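Local coordinates for protein 6-aminohexanoate-cyclic-dimer hydrolase (Arthrobacter sp., PDB 3A2Q) that hydrolyses the cyclic dimer of 6-aminohexanoate, a nylon-6 by-product, to the linear dimer, as a member of the amidase family, at residues Q8-Q13 with V219-A224. The protein carries 1 engineered substitution. Numbering follows the deposited sequence.
Sequences QDATAQ and VRDIAA
Arg220 reaches out from helix 219-229 and takes hold of Asp9 side-on, with two nitrogens and one carboxylate oxygen for each. Both bonds belong to one salt bridge: Arg220 NE to Asp9 OD2 is 2.9 Å, and the longer arm, Arg220 NH2 to Asp9 OD1, is 3.3 Å and the straighter of the two (166°). The two planes stand 43° apart, so the pairing is twisted rather than coplanar. The chain is extended from CG to NE, which carries the guanidinium across to the start of helix 10-19, and Thr11 CG2 sits 3.6 Å above the plane of the Arg220 group, over its centre. Asp9 is the N-cap of that helix: with CG placed between the backbone N and the carbonyl carbon (chi1 63°), the carboxylate folds back over the first turn, and Asp9 OD1 accepts from Ala12 N at 2.7 Å nearly in line with its own C-O bond. The same oxygen thus serves both the cap and the arginine. Asp9 OD2 and Asp221 OD1 lie 3.9 Å apart, a like-charge approach that the arginine on Asp9 probably offsets.

Asp221, next along, meets the amides of the first turn directly. Its OD2 takes Ala10 N through the syn lone pair at 2.6 Å. The other oxygen, Asp221 OD1, accepts twice, from Thr11 N at 3.0 Å and from Thr11 OG1 at 2.8 Å, the hydroxyl arriving nearly end-on. These three bonds hold the buried carboxylate against the helix start, where the helix dipole would be expected to favour its negative charge. Ser218 bonds to Asp9 OD2 and to Asp221 N, tying cap and second helix together. Helix 219-229 itself lies between this N-terminal turn and helix 460-473, with Ile222 packed onto strands 185-188 and 211-216 of the central mixed sheet.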
loop_
_atom_site.group_PDB
_atom_site.type_symbol
_atom_site.label_atom_id
_atom_site.label_comp_id
_atom_site.label_asym_id
_atom_site.label_seq_id
_atom_site.Cartn_x
_atom_site.Cartn_y
_atom_site.Cartn_z
ATOM N N GLN A 8 20.904 1.605 0.685
ATOM C CA GLN A 8 20.942 1.690 -0.773
ATOM C C GLN A 8 19.619 1.106 -1.276
ATOM O O GLN A 8 19.075 0.201 -0.647
ATOM C CB GLN A 8 22.105 0.847 -1.310
ATOM C CG GLN A 8 23.458 1.159 -0.682
ATOM C CD GLN A 8 24.180 2.291 -1.379
ATOM O OE1 GLN A 8 24.701 2.122 -2.480
ATOM N NE2 GLN A 8 24.208 3.457 -0.745
ATOM N N ASP A 9 19.092 1.607 -2.391
ATOM C CA ASP A 9 17.835 1.054 -2.889
ATOM C C ASP A 9 18.062 -0.308 -3.539
ATOM O O ASP A 9 19.193 -0.786 -3.610
ATOM C CB ASP A 9 17.135 2.018 -3.865
ATOM C CG ASP A 9 17.939 2.294 -5.117
ATOM O OD1 ASP A 9 18.849 1.504 -5.444
ATOM O OD2 ASP A 9 17.640 3.306 -5.788
ATOM N N ALA A 10 16.988 -0.939 -4.002
ATOM C CA ALA A 10 17.085 -2.259 -4.619
ATOM C C ALA A 10 17.982 -2.283 -5.853
ATOM O O ALA A 10 18.739 -3.232 -6.055
ATOM C CB ALA A 10 15.695 -2.775 -4.973
ATOM N N THR A 11 17.893 -1.242 -6.675
ATOM C CA THR A 11 18.700 -1.166 -7.882
ATOM C C THR A 11 20.191 -1.129 -7.544
ATOM O O THR A 11 20.992 -1.831 -8.161
ATOM C CB THR A 11 18.342 0.082 -8.710
ATOM O OG1 THR A 11 16.960 0.020 -9.087
ATOM C CG2 THR A 11 19.201 0.153 -9.965
ATOM N N ALA A 12 20.558 -0.314 -6.560
ATOM C CA ALA A 12 21.955 -0.201 -6.154
ATOM C C ALA A 12 22.439 -1.481 -5.480
ATOM O O ALA A 12 23.582 -1.892 -5.668
ATOM C CB ALA A 12 22.139 0.991 -5.222
ATOM N N GLN A 13 21.571 -2.110 -4.695
ATOM C CA GLN A 13 21.935 -3.349 -4.013
ATOM C C GLN A 13 22.138 -4.486 -4.999
ATOM O O GLN A 13 22.976 -5.361 -4.784
ATOM C CB GLN A 13 20.861 -3.746 -3.007
ATOM C CG GLN A 13 20.864 -2.910 -1.750
ATOM C CD GLN A 13 19.892 -3.429 -0.723
ATOM O OE1 GLN A 13 19.774 -4.636 -0.527
ATOM N NE2 GLN A 13 19.195 -2.520 -0.052
ATOM N N VAL A 219 12.197 6.211 -6.792
ATOM C CA VAL A 219 11.225 6.108 -7.868
ATOM C C VAL A 219 11.664 5.073 -8.904
ATOM O O VAL A 219 10.827 4.398 -9.512
ATOM C CB VAL A 219 11.000 7.479 -8.544
ATOM C CG1 VAL A 219 9.992 7.347 -9.684
ATOM C CG2 VAL A 219 10.488 8.482 -7.513
ATOM N N ARG A 220 12.972 4.918 -9.093
ATOM C CA ARG A 220 13.441 3.951 -10.074
ATOM C C ARG A 220 13.135 2.528 -9.622
ATOM O O ARG A 220 12.871 1.651 -10.446
ATOM C CB ARG A 220 14.938 4.132 -10.351
ATOM C CG ARG A 220 15.871 3.772 -9.208
ATOM C CD ARG A 220 17.318 4.017 -9.625
ATOM N NE ARG A 220 18.277 3.538 -8.635
ATOM C CZ ARG A 220 19.598 3.579 -8.796
ATOM N NH1 ARG A 220 20.116 4.081 -9.909
ATOM N NH2 ARG A 220 20.400 3.108 -7.849
ATOM N N ASP A 221 13.159 2.296 -8.312
ATOM C CA ASP A 221 12.854 0.973 -7.777
ATOM C C ASP A 221 11.397 0.610 -8.077
ATOM O O ASP A 221 11.091 -0.539 -8.384
ATOM C CB ASP A 221 13.081 0.938 -6.265
ATOM C CG ASP A 221 14.476 0.463 -5.887
ATOM O OD1 ASP A 221 15.343 0.340 -6.779
ATOM O OD2 ASP A 221 14.707 0.219 -4.685
ATOM N N ILE A 222 10.503 1.589 -7.979
ATOM C CA ILE A 222 9.088 1.349 -8.257
ATOM C C ILE A 222 8.910 1.004 -9.733
ATOM O O ILE A 222 8.210 0.055 -10.079
ATOM C CB ILE A 222 8.227 2.592 -7.900
ATOM C CG1 ILE A 222 8.254 2.821 -6.384
ATOM C CG2 ILE A 222 6.790 2.399 -8.374
ATOM C CD1 ILE A 222 7.632 1.688 -5.578
ATOM N N ALA A 223 9.553 1.774 -10.600
ATOM C CA ALA A 223 9.460 1.530 -12.035
ATOM C C ALA A 223 9.937 0.118 -12.380
ATOM O O ALA A 223 9.296 -0.589 -13.153
ATOM C CB ALA A 223 10.282 2.563 -12.792
ATOM N N ALA A 224 11.056 -0.295 -11.796
ATOM C CA ALA A 224 11.594 -1.626 -12.052
ATOM C C ALA A 224 10.660 -2.726 -11.543
ATOM O O ALA A 224 10.492 -3.761 -12.190
ATOM C CB ALA A 224 12.974 -1.765 -11.412
#